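Local coordinates for protein beta-galacturonidase (Eisenbergiella tayi, PDB 6NCW) that cleaves beta-galacturonides as a family 2 glycoside hydrolase of a human gut bacterium, and may also act on beta-glucuronides, at residues G41-N45 with I115-S119; R277-H281 with C513-V517. All blocks are in the same frame, centred on the assembly; numbering follows the deposited sequence.

Interaction 1: G41-N45 with I115-S119; sequences GCWEN and IADNS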
loop_
_atom_site.group_PDB
_atom_site.type_symbol
_atom_site.label_atom_id
_atom_site.label_comp_id
_atom_site.label_asym_id
_atom_site.label_seq_id
_atom_site.Cartn_x
_atom_site.Cartn_y
_atom_site.Cartn_z
ATOM N N GLY A 41 4.331 -23.171 -18.058
ATOM C CA GLY A 41 3.346 -22.353 -17.348
ATOM C C GLY A 41 2.807 -23.109 -16.149
ATOM O O GLY A 41 2.943 -24.334 -16.039
ATOM N N CYS A 42 2.191 -22.357 -15.244
ATOM C CA CYS A 42 1.477 -22.937 -14.110
ATOM C C CYS A 42 0.033 -22.493 -14.190
ATOM O O CYS A 42 -0.234 -21.309 -14.417
ATOM C CB CYS A 42 2.082 -22.493 -12.773
ATOM S SG CYS A 42 3.752 -23.092 -12.557
ATOM N N TRP A 43 -0.901 -23.427 -13.989
ATOM C CA TRP A 43 -2.281 -23.012 -14.200
ATOM C C TRP A 43 -2.801 -22.117 -13.086
ATOM O O TRP A 43 -3.850 -21.496 -13.263
ATOM C CB TRP A 43 -3.200 -24.219 -14.387
ATOM C CG TRP A 43 -3.395 -25.088 -13.197
ATOM C CD1 TRP A 43 -3.867 -24.718 -11.954
ATOM C CD2 TRP A 43 -3.152 -26.490 -13.135
ATOM N NE1 TRP A 43 -3.926 -25.817 -11.131
ATOM C CE2 TRP A 43 -3.493 -26.918 -11.827
ATOM C CE3 TRP A 43 -2.659 -27.434 -14.057
ATOM C CZ2 TRP A 43 -3.363 -28.257 -11.415
ATOM C CZ3 TRP A 43 -2.531 -28.762 -13.648
ATOM C CH2 TRP A 43 -2.882 -29.158 -12.333
ATOM N N GLU A 44 -2.089 -22.004 -11.961
ATOM C CA GLU A 44 -2.494 -21.038 -10.944
ATOM C C GLU A 44 -2.361 -19.606 -11.442
ATOM O O GLU A 44 -2.937 -18.695 -10.847
ATOM C CB GLU A 44 -1.683 -21.223 -9.658
ATOM C CG GLU A 44 -2.111 -22.440 -8.847
ATOM C CD GLU A 44 -1.364 -23.710 -9.242
ATOM O OE1 GLU A 44 -0.740 -23.751 -10.339
ATOM O OE2 GLU A 44 -1.388 -24.674 -8.443
ATOM N N ASN A 45 -1.642 -19.397 -12.528
ATOM C CA ASN A 45 -1.541 -18.104 -13.175
ATOM C C ASN A 45 -2.580 -17.903 -14.270
ATOM O O ASN A 45 -2.652 -16.799 -14.823
ATOM C CB ASN A 45 -0.128 -17.952 -13.744
ATOM C CG ASN A 45 0.926 -18.164 -12.675
ATOM O OD1 ASN A 45 1.875 -18.920 -12.865
ATOM N ND2 ASN A 45 0.725 -17.520 -11.507
ATOM N N ILE A 115 -1.376 -35.402 -18.644
ATOM C CA ILE A 115 -2.246 -35.198 -17.491
ATOM C C ILE A 115 -1.339 -34.747 -16.350
ATOM O O ILE A 115 -0.464 -35.499 -15.910
ATOM C CB ILE A 115 -3.021 -36.469 -17.115
ATOM C CG1 ILE A 115 -3.643 -37.141 -18.350
ATOM C CG2 ILE A 115 -4.090 -36.149 -16.074
ATOM C CD1 ILE A 115 -4.739 -36.337 -18.971
ATOM N N ALA A 116 -1.520 -33.511 -15.898
ATOM C CA ALA A 116 -0.776 -32.964 -14.770
ATOM C C ALA A 116 -1.681 -32.910 -13.556
ATOM O O ALA A 116 -2.870 -32.598 -13.671
ATOM C CB ALA A 116 -0.244 -31.560 -15.071
ATOM N N ASP A 117 -1.103 -33.177 -12.391
ATOM C CA ASP A 117 -1.851 -33.302 -11.153
ATOM C C ASP A 117 -1.039 -32.682 -10.020
ATOM O O ASP A 117 0.120 -33.052 -9.831
ATOM C CB ASP A 117 -2.132 -34.781 -10.872
ATOM C CG ASP A 117 -3.015 -34.991 -9.672
ATOM O OD1 ASP A 117 -3.525 -33.987 -9.103
ATOM O OD2 ASP A 117 -3.209 -36.166 -9.302
ATOM N N ASN A 118 -1.640 -31.741 -9.281
ATOM C CA ASN A 118 -0.998 -31.132 -8.115
ATOM C C ASN A 118 -1.720 -31.465 -6.804
ATOM O O ASN A 118 -1.489 -30.803 -5.779
ATOM C CB ASN A 118 -0.851 -29.609 -8.306
ATOM C CG ASN A 118 -2.176 -28.850 -8.279
ATOM O OD1 ASN A 118 -3.262 -29.435 -8.239
ATOM N ND2 ASN A 118 -2.081 -27.520 -8.326
ATOM N N SER A 119 -2.576 -32.486 -6.818
ATOM C CA SER A 119 -3.288 -32.920 -5.620
ATOM C C SER A 119 -2.321 -33.316 -4.515
ATOM O O SER A 119 -1.248 -33.874 -4.765
ATOM C CB SER A 119 -4.183 -34.127 -5.923
ATOM O OG SER A 119 -5.169 -33.820 -6.894
#
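Trp43 and Asn118 approach from opposite directions and meet at the end of an inner strand of the N-terminal beta-sandwich, the jelly-roll-type domain of family 2 glycoside hydrolases. Here the loop between strands 35-39 and 55-63 packs against the end of strand 109-117, a member of the six-stranded antiparallel sheet. The loop closes into a short 3-10 turn at residues 43-45. From it the indole reaches across to the strand, its CG lying between the backbone N and the carbonyl carbon (chi1 68°), and presents the six-membered end of the ring. That edge does the touching: CZ2 lies 3.4 Å from Asn118 OD1, while CH2 comes to 3.7 Å from Ala116 O. One corner is apolar, with Trp43 CZ3 3.9 Å from Ala116 CB. The amide of Asn118 stands steeply to the indole, the two planes 70° apart, so the groups do not stack. Both are held by polar bonds to the residues leading into strand 55-63: Trp43 NE1 bonds to Tyr52 O, and Asn118 OD1 to Gly54 N. The other amide atom, Asn118 ND2, faces the carboxylate of Glu44 at 2.9 Å from OE2, with the two planes 61° apart. Glu44 OE1 is hydrogen-bonded to Gly136 N, which limits how that carboxylate can turn. Just beyond the strand end the chain bends in an Asx turn, where Asp117 OD1 is gripped twice: by Ser119 N at 2.9 Å, from above the carboxylate plane, and by Ser119 OG at 2.8 Å through the syn lone pair.

Interaction 2: R277-H281 with C513-V517; sequences RHEDH and CDVRV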
loop_
_atom_site.group_PDB
_atom_site.type_symbol
_atom_site.label_atom_id
_atom_site.label_comp_id
_atom_site.label_asym_id
_atom_site.label_seq_id
_atom_site.Cartn_x
_atom_site.Cartn_y
_atom_site.Cartn_z
ATOM N N ARG A 277 16.730 -19.061 -2.510
ATOM C CA ARG A 277 15.799 -18.584 -3.524
ATOM C C ARG A 277 14.895 -19.724 -3.967
ATOM O O ARG A 277 15.379 -20.745 -4.479
ATOM C CB ARG A 277 16.537 -17.978 -4.725
ATOM C CG ARG A 277 15.612 -17.561 -5.882
ATOM C CD ARG A 277 16.429 -17.132 -7.106
ATOM N NE ARG A 277 15.601 -16.884 -8.285
ATOM C CZ ARG A 277 15.217 -17.821 -9.152
ATOM N NH1 ARG A 277 15.572 -19.086 -8.964
ATOM N NH2 ARG A 277 14.467 -17.490 -10.202
ATOM N N HIS A 278 13.590 -19.533 -3.764
ATOM C CA HIS A 278 12.545 -20.377 -4.340
ATOM C C HIS A 278 12.321 -20.038 -5.809
ATOM O O HIS A 278 12.446 -18.883 -6.228
ATOM C CB HIS A 278 11.213 -20.178 -3.588
ATOM C CG HIS A 278 11.022 -21.113 -2.435
ATOM N ND1 HIS A 278 10.843 -22.471 -2.605
ATOM C CD2 HIS A 278 11.015 -20.895 -1.098
ATOM C CE1 HIS A 278 10.723 -23.045 -1.423
ATOM N NE2 HIS A 278 10.805 -22.108 -0.492
ATOM N N GLU A 279 11.933 -21.044 -6.583
ATOM C CA GLU A 279 11.348 -20.810 -7.904
ATOM C C GLU A 279 9.897 -20.364 -7.698
ATOM O O GLU A 279 8.963 -21.173 -7.710
ATOM C CB GLU A 279 11.436 -22.064 -8.771
ATOM C CG GLU A 279 12.892 -22.471 -9.128
ATOM C CD GLU A 279 12.972 -23.648 -10.135
ATOM O OE1 GLU A 279 13.973 -23.740 -10.898
ATOM O OE2 GLU A 279 12.041 -24.484 -10.141
ATOM N N ASP A 280 9.698 -19.062 -7.473
ATOM C CA ASP A 280 8.345 -18.555 -7.274
ATOM C C ASP A 280 8.252 -17.117 -7.767
ATOM O O ASP A 280 9.196 -16.335 -7.612
ATOM C CB ASP A 280 7.944 -18.653 -5.804
ATOM C CG ASP A 280 6.438 -18.471 -5.592
ATOM O OD1 ASP A 280 6.026 -17.344 -5.236
ATOM O OD2 ASP A 280 5.673 -19.456 -5.792
ATOM N N HIS A 281 7.110 -16.769 -8.360
ATOM C CA HIS A 281 6.937 -15.435 -8.926
ATOM C C HIS A 281 5.442 -15.209 -9.070
ATOM O O HIS A 281 4.717 -16.158 -9.404
ATOM C CB HIS A 281 7.644 -15.314 -10.282
ATOM C CG HIS A 281 7.557 -13.962 -10.919
ATOM N ND1 HIS A 281 6.384 -13.451 -11.433
ATOM C CD2 HIS A 281 8.514 -13.035 -11.168
ATOM C CE1 HIS A 281 6.619 -12.263 -11.962
ATOM N NE2 HIS A 281 7.899 -11.981 -11.800
ATOM N N CYS A 513 13.205 -13.546 -2.079
ATOM C CA CYS A 513 11.965 -12.842 -2.374
ATOM C C CYS A 513 10.831 -13.466 -1.578
ATOM O O CYS A 513 10.942 -14.584 -1.081
ATOM C CB CYS A 513 11.632 -12.871 -3.869
ATOM S SG CYS A 513 11.373 -14.538 -4.501
ATOM N N ASP A 514 9.745 -12.716 -1.420
ATOM C CA ASP A 514 8.565 -13.294 -0.777
ATOM C C ASP A 514 7.979 -14.364 -1.689
ATOM O O ASP A 514 8.066 -14.259 -2.913
ATOM C CB ASP A 514 7.517 -12.229 -0.492
ATOM C CG ASP A 514 8.007 -11.166 0.493
ATOM O OD1 ASP A 514 8.963 -11.403 1.275
ATOM O OD2 ASP A 514 7.422 -10.072 0.483
ATOM N N VAL A 515 7.387 -15.400 -1.090
ATOM C CA VAL A 515 6.980 -16.617 -1.804
ATOM C C VAL A 515 5.575 -17.013 -1.368
ATOM O O VAL A 515 5.281 -17.024 -0.167
ATOM C CB VAL A 515 7.939 -17.796 -1.532
ATOM C CG1 VAL A 515 7.396 -19.086 -2.163
ATOM C CG2 VAL A 515 9.384 -17.478 -2.011
ATOM N N ARG A 516 4.719 -17.371 -2.337
ATOM C CA ARG A 516 3.390 -17.891 -2.028
ATOM C C ARG A 516 3.516 -19.241 -1.328
ATOM O O ARG A 516 4.351 -20.065 -1.702
ATOM C CB ARG A 516 2.568 -18.016 -3.322
ATOM C CG ARG A 516 1.217 -18.755 -3.188
ATOM C CD ARG A 516 0.168 -17.930 -2.404
ATOM N NE ARG A 516 -0.232 -16.741 -3.169
ATOM C CZ ARG A 516 -0.666 -15.601 -2.651
ATOM N NH1 ARG A 516 -0.717 -15.433 -1.323
ATOM N NH2 ARG A 516 -1.024 -14.613 -3.470
ATOM N N VAL A 517 2.688 -19.469 -0.299
ATOM C CA VAL A 517 2.675 -20.741 0.434
ATOM C C VAL A 517 1.279 -21.368 0.448
ATOM O O VAL A 517 0.318 -20.795 -0.083
ATOM C CB VAL A 517 3.185 -20.555 1.875
ATOM C CG1 VAL A 517 4.626 -20.000 1.862
ATOM C CG2 VAL A 517 2.259 -19.639 2.628
HETATM O O HOH W 1 12.992 -16.777 -2.531
HETATM O O HOH W 2 7.184 -14.715 -5.450
HETATM O O HOH W 3 6.346 -21.723 -3.993
#
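Asp280 OD1 accepts two bonds that fasten it to the segment 513-517. The backbone N of Arg516 donates to it over 3.2 Å, nearly straight at 166° but arriving 57° out of the carboxylate plane, and a water lying 2.9 Å from Asp280 OD1 donates as well. The same water gives its second bond to Asp514 O at 2.7 Å. A chi1 of -166° swings the Asp280 carboxylate away from its backbone N and lays it obliquely against Val515, whose CG1 packs 3.6 Å from Asp280 CG. The other oxygen, OD2, is hydrogen-bonded to Tyr135 OH and to a further water, so this buried carboxylate is well supplied with donors. The two segments follow strands 268-276 and 504-509, the first and last of the eight parallel strands of the TIM barrel, and the contact therefore joins the loops where the barrel closes on itself. The two methyls of Val515 divide between two residues of the first loop: CG1 on Asp280, CG2 3.6 Å from His278 CB, histidine and valine crossing at about a right angle. The imidazole is held at ND1 by Tyr313 OH and sits beside His312, a galacturonate-binding residue. Arg516 turns its guanidinium away, NH2 bonding to Tyr474 OH of a second subunit. A separate water accepts from His278 N at 3.1 Å and from Cys513 N at 3.3 Å.

How the interactions relate
Interaction 1 belongs to the N-terminal sandwich and interaction 2 to the barrel; their centres are 16 Å apart and their nearest atoms about 5 Å apart, without touching. One connection runs through the neighbouring residues Tyr135 and Gly136, which between them serve both contacts: besides its bond in interaction 2, Tyr135 packs on Cys42 and Glu44 of interaction 1. Only interaction 2 borders the sugar site. The His278 side chain is about 4 Å from that of His312 and about 5 Å from a bound glycerol, and the Val515 side chain is about 5 Å from that of Asn530. Val517 touches Asp131, a galacturonate-binding residue contributed from the N-terminal part of the chain.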